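Local coordinates for Hut operon positive regulatory protein (Bacillus subtilis, PDB 4H4L) that binds regulatory sequences on mRNA in the presence of histidine, suppressing transcription termination and so activating the operon for histidine utilization, at residues Leu97-Arg108 / Ile121-Pro132; His77-Arg88 / His138-Asn146. The protein carries 1 engineered substitution. All coordinates share one frame; numbering follows the deposited sequence.

Contact 1: Leu97-Arg108 / Ile121-Pro132. With HIS (histidine), chain Q.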
loop_
_atom_site.group_PDB
_atom_site.type_symbol
_atom_site.label_atom_id
_atom_site.label_comp_id
_atom_site.label_asym_id
_atom_site.label_seq_id
_atom_site.Cartn_x
_atom_site.Cartn_y
_atom_site.Cartn_z
ATOM N N LEU A 97 -13.912 -9.620 2.441
ATOM C CA LEU A 97 -14.564 -10.906 2.575
ATOM C C LEU A 97 -13.598 -11.925 3.137
ATOM O O LEU A 97 -13.518 -13.062 2.670
ATOM C CB LEU A 97 -15.147 -11.394 1.240
ATOM C CG LEU A 97 -16.124 -12.596 1.203
ATOM C CD1 LEU A 97 -17.480 -12.301 1.815
ATOM C CD2 LEU A 97 -16.376 -12.994 -0.220
ATOM N N ARG A 98 -12.840 -11.501 4.133
ATOM C CA ARG A 98 -12.096 -12.441 4.943
ATOM C C ARG A 98 -12.235 -12.078 6.406
ATOM O O ARG A 98 -12.714 -10.958 6.772
ATOM C CB ARG A 98 -10.627 -12.491 4.542
ATOM C CG ARG A 98 -9.898 -11.211 4.795
ATOM C CD ARG A 98 -8.608 -11.235 4.040
ATOM N NE ARG A 98 -7.939 -9.951 4.073
ATOM C CZ ARG A 98 -6.706 -9.747 3.615
ATOM N NH1 ARG A 98 -6.007 -10.764 3.118
ATOM N NH2 ARG A 98 -6.165 -8.536 3.668
ATOM N N THR A 99 -11.810 -13.027 7.242
ATOM C CA THR A 99 -11.986 -12.912 8.676
ATOM C C THR A 99 -10.865 -13.622 9.399
ATOM O O THR A 99 -10.209 -14.492 8.803
ATOM C CB THR A 99 -13.354 -13.463 9.096
ATOM O OG1 THR A 99 -13.597 -13.108 10.455
ATOM C CG2 THR A 99 -13.442 -14.977 8.929
ATOM N N VAL A 100 -10.633 -13.213 10.652
ATOM C CA VAL A 100 -9.573 -13.740 11.504
ATOM C C VAL A 100 -10.093 -14.355 12.805
ATOM O O VAL A 100 -11.039 -13.879 13.411
ATOM C CB VAL A 100 -8.574 -12.658 11.922
ATOM C CG1 VAL A 100 -7.732 -12.193 10.751
ATOM C CG2 VAL A 100 -9.301 -11.486 12.547
ATOM N N GLY A 101 -9.442 -15.424 13.232
ATOM C CA GLY A 101 -9.559 -15.903 14.589
ATOM C C GLY A 101 -8.136 -15.808 15.118
ATOM O O GLY A 101 -7.267 -16.647 14.770
ATOM N N LEU A 102 -7.865 -14.779 15.926
ATOM C CA LEU A 102 -6.512 -14.622 16.417
ATOM C C LEU A 102 -6.355 -15.057 17.867
ATOM O O LEU A 102 -7.337 -15.339 18.570
ATOM C CB LEU A 102 -6.019 -13.200 16.204
ATOM C CG LEU A 102 -5.829 -12.724 14.760
ATOM C CD1 LEU A 102 -5.318 -11.296 14.771
ATOM C CD2 LEU A 102 -4.853 -13.605 13.994
ATOM N N ARG A 103 -5.100 -15.177 18.272
ATOM C CA ARG A 103 -4.708 -15.141 19.662
ATOM C C ARG A 103 -3.567 -14.143 19.640
ATOM O O ARG A 103 -2.847 -14.101 18.654
ATOM C CB ARG A 103 -4.213 -16.508 20.136
ATOM C CG ARG A 103 -3.777 -16.527 21.608
ATOM C CD ARG A 103 -3.281 -17.890 22.107
ATOM N NE ARG A 103 -2.705 -17.801 23.463
ATOM C CZ ARG A 103 -1.966 -18.745 24.050
ATOM N NH1 ARG A 103 -1.692 -19.884 23.423
ATOM N NH2 ARG A 103 -1.500 -18.548 25.274
ATOM N N PHE A 104 -3.415 -13.357 20.706
ATOM C CA PHE A 104 -2.364 -12.343 20.817
ATOM C C PHE A 104 -1.546 -12.412 22.117
ATOM O O PHE A 104 -2.073 -12.702 23.207
ATOM C CB PHE A 104 -2.947 -10.920 20.635
ATOM C CG PHE A 104 -4.007 -10.560 21.644
ATOM C CD1 PHE A 104 -3.669 -9.879 22.827
ATOM C CD2 PHE A 104 -5.350 -10.885 21.418
ATOM C CE1 PHE A 104 -4.643 -9.561 23.768
ATOM C CE2 PHE A 104 -6.346 -10.552 22.359
ATOM C CZ PHE A 104 -5.990 -9.889 23.536
ATOM N N ALA A 105 -0.261 -12.129 21.980
ATOM C CA ALA A 105 0.622 -11.960 23.100
ATOM C C ALA A 105 1.068 -10.525 23.066
ATOM O O ALA A 105 1.262 -10.002 21.964
ATOM C CB ALA A 105 1.816 -12.865 22.931
ATOM N N VAL A 106 1.224 -9.887 24.236
ATOM C CA VAL A 106 1.841 -8.547 24.338
ATOM C C VAL A 106 2.958 -8.495 25.382
ATOM O O VAL A 106 2.714 -8.651 26.576
ATOM C CB VAL A 106 0.843 -7.436 24.729
ATOM C CG1 VAL A 106 1.528 -6.079 24.684
ATOM C CG2 VAL A 106 -0.386 -7.460 23.843
ATOM N N LEU A 107 4.178 -8.243 24.926
ATOM C CA LEU A 107 5.331 -8.140 25.811
ATOM C C LEU A 107 5.848 -6.718 25.953
ATOM O O LEU A 107 5.898 -5.979 24.971
ATOM C CB LEU A 107 6.468 -9.036 25.331
ATOM C CG LEU A 107 6.705 -10.368 26.030
ATOM C CD1 LEU A 107 8.102 -10.849 25.696
ATOM C CD2 LEU A 107 6.580 -10.234 27.536
ATOM N N ARG A 108 6.233 -6.353 27.180
ATOM C CA ARG A 108 6.888 -5.072 27.461
ATOM C C ARG A 108 8.091 -5.173 28.424
ATOM O O ARG A 108 8.028 -5.806 29.487
ATOM C CB ARG A 108 5.896 -4.029 27.975
ATOM C CG ARG A 108 6.595 -2.794 28.521
ATOM C CD ARG A 108 5.638 -1.938 29.319
ATOM N NE ARG A 108 6.143 -0.581 29.506
ATOM C CZ ARG A 108 5.362 0.483 29.680
ATOM N NH1 ARG A 108 4.031 0.334 29.696
ATOM N NH2 ARG A 108 5.904 1.695 29.838
ATOM N N ILE A 121 7.858 -2.477 23.182
ATOM C CA ILE A 121 6.663 -3.339 23.237
ATOM C C ILE A 121 6.559 -4.245 22.005
ATOM O O ILE A 121 7.112 -3.944 20.956
ATOM C CB ILE A 121 5.380 -2.514 23.517
ATOM C CG1 ILE A 121 4.201 -3.416 23.874
ATOM C CG2 ILE A 121 5.045 -1.591 22.364
ATOM C CD1 ILE A 121 3.026 -2.637 24.420
ATOM N N ALA A 122 5.889 -5.376 22.139
ATOM C CA ALA A 122 5.807 -6.291 21.027
ATOM C C ALA A 122 4.428 -6.839 21.034
ATOM O O ALA A 122 3.992 -7.332 22.055
ATOM C CB ALA A 122 6.808 -7.420 21.162
ATOM N N VAL A 123 3.736 -6.709 19.902
ATOM C CA VAL A 123 2.396 -7.213 19.754
ATOM C C VAL A 123 2.490 -8.358 18.749
ATOM O O VAL A 123 2.894 -8.144 17.614
ATOM C CB VAL A 123 1.472 -6.090 19.290
ATOM C CG1 VAL A 123 0.045 -6.566 19.234
ATOM C CG2 VAL A 123 1.575 -4.896 20.234
ATOM N N SER A 124 2.206 -9.582 19.176
ATOM C CA SER A 124 2.420 -10.729 18.305
ATOM C C SER A 124 1.084 -11.376 18.059
ATOM O O SER A 124 0.347 -11.622 19.004
ATOM C CB SER A 124 3.380 -11.754 18.941
ATOM O OG SER A 124 4.663 -11.193 19.216
ATOM N N LEU A 125 0.765 -11.642 16.794
ATOM C CA LEU A 125 -0.550 -12.154 16.451
ATOM C C LEU A 125 -0.423 -13.551 15.871
ATOM O O LEU A 125 0.468 -13.769 15.061
ATOM C CB LEU A 125 -1.163 -11.236 15.409
ATOM C CG LEU A 125 -1.463 -9.813 15.851
ATOM C CD1 LEU A 125 -1.836 -8.974 14.642
ATOM C CD2 LEU A 125 -2.615 -9.839 16.839
ATOM N N TYR A 126 -1.282 -14.490 16.278
ATOM C CA TYR A 126 -1.358 -15.800 15.600
ATOM C C TYR A 126 -2.760 -16.379 15.501
ATOM O O TYR A 126 -3.557 -16.253 16.401
ATOM C CB TYR A 126 -0.385 -16.842 16.191
ATOM C CG TYR A 126 -0.549 -18.222 15.584
ATOM C CD1 TYR A 126 -1.237 -19.237 16.271
ATOM C CD2 TYR A 126 -0.066 -18.503 14.304
ATOM C CE1 TYR A 126 -1.421 -20.494 15.706
ATOM C CE2 TYR A 126 -0.250 -19.750 13.730
ATOM C CZ TYR A 126 -0.921 -20.736 14.430
ATOM O OH TYR A 126 -1.089 -21.967 13.846
ATOM N N GLY A 127 -3.052 -17.047 14.394
ATOM C CA GLY A 127 -4.354 -17.655 14.215
ATOM C C GLY A 127 -4.656 -17.896 12.759
ATOM O O GLY A 127 -3.776 -18.068 11.945
ATOM N N THR A 128 -5.920 -17.932 12.416
ATOM C CA THR A 128 -6.248 -18.104 11.026
ATOM C C THR A 128 -6.917 -16.880 10.400
ATOM O O THR A 128 -7.351 -15.954 11.099
ATOM C CB THR A 128 -7.192 -19.270 10.821
ATOM O OG1 THR A 128 -8.489 -18.847 11.235
ATOM C CG2 THR A 128 -6.721 -20.482 11.609
ATOM N N ILE A 129 -6.958 -16.930 9.070
ATOM C CA ILE A 129 -7.591 -15.980 8.209
ATOM C C ILE A 129 -8.235 -16.843 7.124
ATOM O O ILE A 129 -7.676 -17.882 6.735
ATOM C CB ILE A 129 -6.553 -15.000 7.623
ATOM C CG1 ILE A 129 -7.258 -13.816 6.937
ATOM C CG2 ILE A 129 -5.538 -15.728 6.731
ATOM C CD1 ILE A 129 -6.407 -12.572 6.869
ATOM N N GLY A 130 -9.420 -16.440 6.664
ATOM C CA GLY A 130 -10.177 -17.258 5.716
ATOM C C GLY A 130 -11.523 -16.629 5.433
ATOM O O GLY A 130 -11.815 -15.520 5.914
ATOM N N ALA A 131 -12.333 -17.344 4.656
ATOM C CA ALA A 131 -13.603 -16.839 4.168
ATOM C C ALA A 131 -14.589 -16.756 5.304
ATOM O O ALA A 131 -14.435 -17.494 6.286
ATOM C CB ALA A 131 -14.140 -17.738 3.073
ATOM N N PRO A 132 -15.615 -15.869 5.179
ATOM C CA PRO A 132 -16.582 -15.635 6.264
ATOM C C PRO A 132 -17.240 -16.912 6.772
ATOM O O PRO A 132 -17.656 -16.960 7.931
ATOM C CB PRO A 132 -17.619 -14.715 5.619
ATOM C CG PRO A 132 -16.826 -13.971 4.602
ATOM C CD PRO A 132 -15.916 -15.011 4.015
HETATM N N HIS Q . -11.376 -14.659 2.047
HETATM C CA HIS Q . -10.061 -15.335 1.904
HETATM C C HIS Q . -10.342 -16.769 1.886
HETATM O O HIS Q . -11.340 -17.112 1.276
HETATM C CB HIS Q . -9.136 -15.015 3.070
HETATM C CG HIS Q . -7.648 -15.140 2.760
HETATM N ND1 HIS Q . -6.759 -14.126 2.989
HETATM C CD2 HIS Q . -6.913 -16.176 2.250
HETATM C CE1 HIS Q . -5.541 -14.517 2.641
HETATM N NE2 HIS Q . -5.633 -15.763 2.215
HETATM O OXT HIS Q . -9.606 -17.572 2.468
#

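Contact 2: His77-Arg88 / His138-Asn146. With ZN (zinc ion), chain N; ZN (zinc ion), chain R; HIS (histidine), chain Q; HIS (histidine), chain M.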
loop_
_atom_site.group_PDB
_atom_site.type_symbol
_atom_site.label_atom_id
_atom_site.label_comp_id
_atom_site.label_asym_id
_atom_site.label_seq_id
_atom_site.Cartn_x
_atom_site.Cartn_y
_atom_site.Cartn_z
ATOM N N HIS A 77 0.365 1.769 17.398
ATOM C CA HIS A 77 1.246 1.561 16.288
ATOM C C HIS A 77 1.884 0.220 16.224
ATOM O O HIS A 77 2.093 -0.291 15.118
ATOM C CB HIS A 77 2.260 2.673 16.204
ATOM C CG HIS A 77 1.682 3.936 15.642
ATOM N ND1 HIS A 77 1.493 4.117 14.335
ATOM C CD2 HIS A 77 1.219 5.080 16.264
ATOM C CE1 HIS A 77 0.939 5.312 14.121
ATOM N NE2 HIS A 77 0.784 5.914 15.301
ATOM N N ALA A 78 2.177 -0.382 17.376
ATOM C CA ALA A 78 2.845 -1.691 17.365
ATOM C C ALA A 78 1.882 -2.721 16.816
ATOM O O ALA A 78 2.269 -3.670 16.131
ATOM C CB ALA A 78 3.304 -2.071 18.749
ATOM N N THR A 79 0.607 -2.478 17.087
ATOM C CA THR A 79 -0.458 -3.300 16.580
ATOM C C THR A 79 -0.589 -3.177 15.081
ATOM O O THR A 79 -0.677 -4.216 14.419
ATOM C CB THR A 79 -1.787 -2.929 17.239
ATOM O OG1 THR A 79 -1.646 -3.037 18.656
ATOM C CG2 THR A 79 -2.921 -3.852 16.737
ATOM N N MET A 80 -0.627 -1.940 14.548
ATOM C CA MET A 80 -0.713 -1.720 13.080
ATOM C C MET A 80 0.332 -2.578 12.448
ATOM O O MET A 80 0.062 -3.333 11.509
ATOM C CB MET A 80 -0.363 -0.301 12.633
ATOM C CG MET A 80 -1.359 0.774 12.962
ATOM S SD MET A 80 -2.531 0.924 11.630
ATOM C CE MET A 80 -3.779 -0.181 12.305
ATOM N N GLU A 81 1.537 -2.458 12.985
ATOM C CA GLU A 81 2.640 -3.191 12.449
ATOM C C GLU A 81 2.415 -4.695 12.474
ATOM O O GLU A 81 2.675 -5.360 11.480
ATOM C CB GLU A 81 3.951 -2.757 13.096
ATOM C CG GLU A 81 4.627 -1.733 12.230
ATOM C CD GLU A 81 5.769 -1.040 12.909
ATOM O OE1 GLU A 81 5.698 0.214 13.074
ATOM O OE2 GLU A 81 6.744 -1.754 13.236
ATOM N N ALA A 82 1.874 -5.222 13.554
ATOM C CA ALA A 82 1.571 -6.658 13.603
ATOM C C ALA A 82 0.487 -7.066 12.631
ATOM O O ALA A 82 0.542 -8.135 12.063
ATOM C CB ALA A 82 1.221 -7.115 15.031
ATOM N N LEU A 83 -0.523 -6.225 12.457
ATOM C CA LEU A 83 -1.607 -6.520 11.489
ATOM C C LEU A 83 -1.096 -6.516 10.024
ATOM O O LEU A 83 -1.736 -7.122 9.140
ATOM C CB LEU A 83 -2.750 -5.515 11.648
ATOM C CG LEU A 83 -3.740 -5.511 12.805
ATOM C CD1 LEU A 83 -4.432 -4.155 12.906
ATOM C CD2 LEU A 83 -4.771 -6.593 12.551
ATOM N N HIS A 84 0.035 -5.841 9.757
ATOM C CA HIS A 84 0.610 -5.915 8.408
ATOM C C HIS A 84 0.983 -7.333 8.070
ATOM O O HIS A 84 0.803 -7.754 6.940
ATOM C CB HIS A 84 1.795 -4.994 8.196
ATOM C CG HIS A 84 1.428 -3.644 7.639
ATOM N ND1 HIS A 84 1.361 -2.526 8.418
ATOM C CD2 HIS A 84 1.106 -3.239 6.333
ATOM C CE1 HIS A 84 1.013 -1.452 7.649
ATOM N NE2 HIS A 84 0.867 -1.886 6.369
ATOM N N GLY A 85 1.480 -8.079 9.060
ATOM C CA GLY A 85 1.795 -9.482 8.902
ATOM C C GLY A 85 0.561 -10.287 8.635
ATOM O O GLY A 85 0.523 -11.107 7.727
ATOM N N VAL A 86 -0.464 -10.062 9.445
ATOM C CA VAL A 86 -1.723 -10.793 9.290
ATOM C C VAL A 86 -2.396 -10.548 7.936
ATOM O O VAL A 86 -2.922 -11.489 7.318
ATOM C CB VAL A 86 -2.702 -10.460 10.421
ATOM C CG1 VAL A 86 -4.090 -11.033 10.128
ATOM C CG2 VAL A 86 -2.153 -10.982 11.737
ATOM N N THR A 87 -2.380 -9.296 7.474
ATOM C CA THR A 87 -3.259 -8.903 6.372
ATOM C C THR A 87 -2.590 -8.838 4.999
ATOM O O THR A 87 -3.266 -9.006 4.002
ATOM C CB THR A 87 -3.941 -7.587 6.682
ATOM O OG1 THR A 87 -2.927 -6.614 6.873
ATOM C CG2 THR A 87 -4.754 -7.694 7.961
ATOM N N ARG A 88 -1.279 -8.585 4.953
ATOM C CA ARG A 88 -0.467 -8.714 3.730
ATOM C C ARG A 88 -0.852 -7.798 2.537
ATOM O O ARG A 88 -1.138 -8.286 1.441
ATOM C CB ARG A 88 -0.354 -10.201 3.302
ATOM C CG ARG A 88 0.703 -10.934 4.142
ATOM C CD ARG A 88 0.311 -12.344 4.547
ATOM N NE ARG A 88 -1.014 -12.356 5.151
ATOM C CZ ARG A 88 -2.103 -12.833 4.548
ATOM N NH1 ARG A 88 -1.984 -13.352 3.334
ATOM N NH2 ARG A 88 -3.296 -12.785 5.150
ATOM N N HIS A 138 -6.570 -20.593 6.315
ATOM C CA HIS A 138 -5.175 -20.914 6.473
ATOM C C HIS A 138 -4.630 -20.046 7.561
ATOM O O HIS A 138 -5.345 -19.223 8.116
ATOM C CB HIS A 138 -4.373 -20.857 5.150
ATOM C CG HIS A 138 -4.187 -19.466 4.544
ATOM N ND1 HIS A 138 -3.509 -18.472 5.162
ATOM C CD2 HIS A 138 -4.560 -18.967 3.295
ATOM C CE1 HIS A 138 -3.480 -17.393 4.357
ATOM N NE2 HIS A 138 -4.119 -17.704 3.213
ATOM N N GLU A 139 -3.371 -20.233 7.913
ATOM C CA GLU A 139 -2.874 -19.625 9.131
ATOM C C GLU A 139 -2.497 -18.195 8.902
ATOM O O GLU A 139 -2.484 -17.736 7.745
ATOM C CB GLU A 139 -1.686 -20.399 9.675
ATOM C CG GLU A 139 -2.089 -21.597 10.504
ATOM C CD GLU A 139 -1.028 -22.677 10.463
ATOM O OE1 GLU A 139 -0.288 -22.846 11.457
ATOM O OE2 GLU A 139 -0.917 -23.319 9.401
ATOM N N THR A 140 -2.186 -17.500 10.009
ATOM C CA THR A 140 -1.695 -16.121 9.929
ATOM C C THR A 140 -0.883 -15.615 11.104
ATOM O O THR A 140 -0.967 -16.100 12.253
ATOM C CB THR A 140 -2.803 -15.134 9.628
ATOM O OG1 THR A 140 -2.208 -13.947 9.138
ATOM C CG2 THR A 140 -3.584 -14.832 10.863
ATOM N N PHE A 141 -0.069 -14.617 10.805
ATOM C CA PHE A 141 0.952 -14.259 11.727
ATOM C C PHE A 141 1.449 -12.852 11.498
ATOM O O PHE A 141 1.624 -12.439 10.362
ATOM C CB PHE A 141 2.091 -15.246 11.536
ATOM C CG PHE A 141 2.926 -15.414 12.740
ATOM C CD1 PHE A 141 2.705 -16.485 13.588
ATOM C CD2 PHE A 141 3.920 -14.486 13.044
ATOM C CE1 PHE A 141 3.468 -16.633 14.727
ATOM C CE2 PHE A 141 4.689 -14.622 14.179
ATOM C CZ PHE A 141 4.461 -15.698 15.021
ATOM N N GLY A 142 1.702 -12.132 12.583
ATOM C CA GLY A 142 2.197 -10.765 12.508
ATOM C C GLY A 142 2.870 -10.324 13.794
ATOM O O GLY A 142 2.389 -10.639 14.895
ATOM N N VAL A 143 3.975 -9.594 13.661
ATOM C CA VAL A 143 4.707 -9.088 14.824
ATOM C C VAL A 143 5.075 -7.614 14.742
ATOM O O VAL A 143 5.834 -7.209 13.881
ATOM C CB VAL A 143 5.981 -9.916 15.102
ATOM C CG1 VAL A 143 6.658 -9.432 16.359
ATOM C CG2 VAL A 143 5.608 -11.374 15.271
ATOM N N GLY A 144 4.558 -6.818 15.663
ATOM C CA GLY A 144 4.827 -5.383 15.653
ATOM C C GLY A 144 5.705 -5.049 16.822
ATOM O O GLY A 144 5.423 -5.470 17.946
ATOM N N ILE A 145 6.781 -4.306 16.566
ATOM C CA ILE A 145 7.714 -3.912 17.619
ATOM C C ILE A 145 7.891 -2.406 17.664
ATOM O O ILE A 145 8.363 -1.807 16.714
ATOM C CB ILE A 145 9.065 -4.647 17.490
ATOM C CG1 ILE A 145 8.847 -6.127 17.832
ATOM C CG2 ILE A 145 10.105 -4.049 18.433
ATOM C CD1 ILE A 145 9.799 -7.114 17.182
ATOM N N ASN A 146 7.510 -1.799 18.782
ATOM C CA ASN A 146 7.728 -0.376 18.963
ATOM C C ASN A 146 8.351 -0.043 20.334
ATOM O O ASN A 146 8.309 -0.839 21.279
ATOM C CB ASN A 146 6.398 0.320 18.809
ATOM C CG ASN A 146 6.536 1.780 18.486
ATOM O OD1 ASN A 146 7.611 2.271 18.114
ATOM N ND2 ASN A 146 5.433 2.491 18.617
HETATM ZN ZN ZN N . 0.363 8.024 15.352
HETATM ZN ZN ZN R . -4.237 -16.873 1.230
HETATM N N HIS Q . -11.376 -14.659 2.047
HETATM C CA HIS Q . -10.061 -15.335 1.904
HETATM C C HIS Q . -10.342 -16.769 1.886
HETATM O O HIS Q . -11.340 -17.112 1.276
HETATM C CB HIS Q . -9.136 -15.015 3.070
HETATM C CG HIS Q . -7.648 -15.140 2.760
HETATM N ND1 HIS Q . -6.759 -14.126 2.989
HETATM C CD2 HIS Q . -6.913 -16.176 2.250
HETATM C CE1 HIS Q . -5.541 -14.517 2.641
HETATM N NE2 HIS Q . -5.633 -15.763 2.215
HETATM O OXT HIS Q . -9.606 -17.572 2.468
HETATM N N HIS M . -6.627 5.099 16.980
HETATM C CA HIS M . -5.247 5.605 16.785
HETATM C C HIS M . -4.731 6.038 18.089
HETATM O O HIS M . -4.757 5.202 18.976
HETATM C CB HIS M . -5.169 6.762 15.789
HETATM C CG HIS M . -3.757 7.100 15.365
HETATM N ND1 HIS M . -3.396 7.296 14.060
HETATM C CD2 HIS M . -2.603 7.215 16.109
HETATM C CE1 HIS M . -2.090 7.553 13.999
HETATM N NE2 HIS M . -1.615 7.494 15.256
HETATM O OXT HIS M . -4.285 7.181 18.262
HETATM O O HOH W 1 0.371 -13.942 7.420
#

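Contact 1: Leu97-Arg108 / Ile121-Pro132
The shortest hydrogen bond of this contact runs from R103 N to Y126 O (2.7 Å, 152° at the hydrogen), and L102 CA adds a C-H...O contact to the same oxygen. It belongs to an antiparallel beta hairpin whose strands are the two inner ones of a four-stranded sheet. Ten backbone bonds hold the pair from T99/G130 to L107/A122, the hydrogen-bonded pairs alternating with non-hydrogen-bonded ones. The chain turns a corner at G127, where a side chain would collide with G101 O and with the carbonyl of the preceding residue. Beside this corner L102 CD1 meets L125 CD2 at 3.7 Å, L125 CD2 also touching F104 CB. Helix 70-87 covers the face that carries V100, V123 and L125.

The far end forms part of the pocket for free histidine. R98 CG sits between its backbone N and carbonyl carbon (chi1 65°), and the chain then runs extended, passing I129 CD1 at R98 CD (3.8 Å). NH1 meets the ligand ND1 edge-on in the guanidinium plane, a weak but fairly straight bond (3.4 Å, 164°). NE and NH2 donate to L92 O and T87 O, which fixes the rotation of the group. Replacing R98 with an alanine would probably leave the ligand ND1 without its weak donor, strip L92 O and T87 O of theirs, and open a gap beside I129 CD1. Around the ligand carboxylate, G130 CA lies 3.3 Å from OXT and A131 CB 3.4 Å from O. L97 O lies 2.7 Å from the ligand amino N, while the same leucine crosses P132 at about a right angle, its CD1 3.3 Å from P132 CG.

Contact 2: His77-Arg88 / His138-Asn146
Helix 77-87 lies nearly antiparallel on strand 138-146, with the axes of the two segments 5.2 Å apart at their closest and their directions 154° apart. Three glycines permit this close approach: G142 CA and G144 CA point C-H groups at A82 O and A78 O, each at 3.1 Å, and G85 CA lies 3.8 Å from G142 CA. A CB on any of them would clash with the opposing backbone. The helix thus packs on the edge strand of the sheet as counted within one chain, and A78, A82 and V86 extend the packing to strand 120-130.

Side chains fill in around this backbone contact. A82 CB rests on G144 N, and A78 CB reaches N146 CB at 3.9 Å. T140 has OG1 anti to its backbone N (chi1 -161°), which places the hydroxyl beside V86 CG1 (3.6 Å); the two side chains cross at about a right angle. The same hydroxyl donates to a water that in turn donates to G85 O, bridging strand and helix end. R88, just past the helix, bends at chi2 and chi3, and its NH2 donates to V86 O in the guanidinium plane (2.6 Å, 155°). NH1 forms a salt bridge with E81 of a third subunit, a pairing that E81 here returns to R88 of that subunit.

Each segment begins with a zinc ligand. H77 NE2 and the NE2 of a bound histidine hold one zinc, with H73 among its other ligands; H138 NE2 binds the other (2.1 Å), together with a second free histidine and H73 and H77 of a second subunit. Because H138 ND1 donates to E139 O in the ring plane, its hydrogen is there, consistent with NE2 offering the metal an unprotonated lone pair.

Contact 1 lies inside the chain loop closed by contact 2, and their centres are about 8 Å apart. Strand 120-130 pairs with both 99-109 and 137-147: I121 N lies 2.6 Å from N146 O, a probable hydrogen bond, and Y126 OH lies 2.7 Å from E139 OE1, probably bonded too. The helix of contact 2 closes over the hairpin, A82 CB reaching V123 O at 3.2 Å. Both contacts converge on one bound histidine: segments 97-108 and 121-132 line its backbone groups and ND1, while H138 shares a zinc with its NE2. The I129 side chain, about 6 Å from that zinc, also touches H138 and R88.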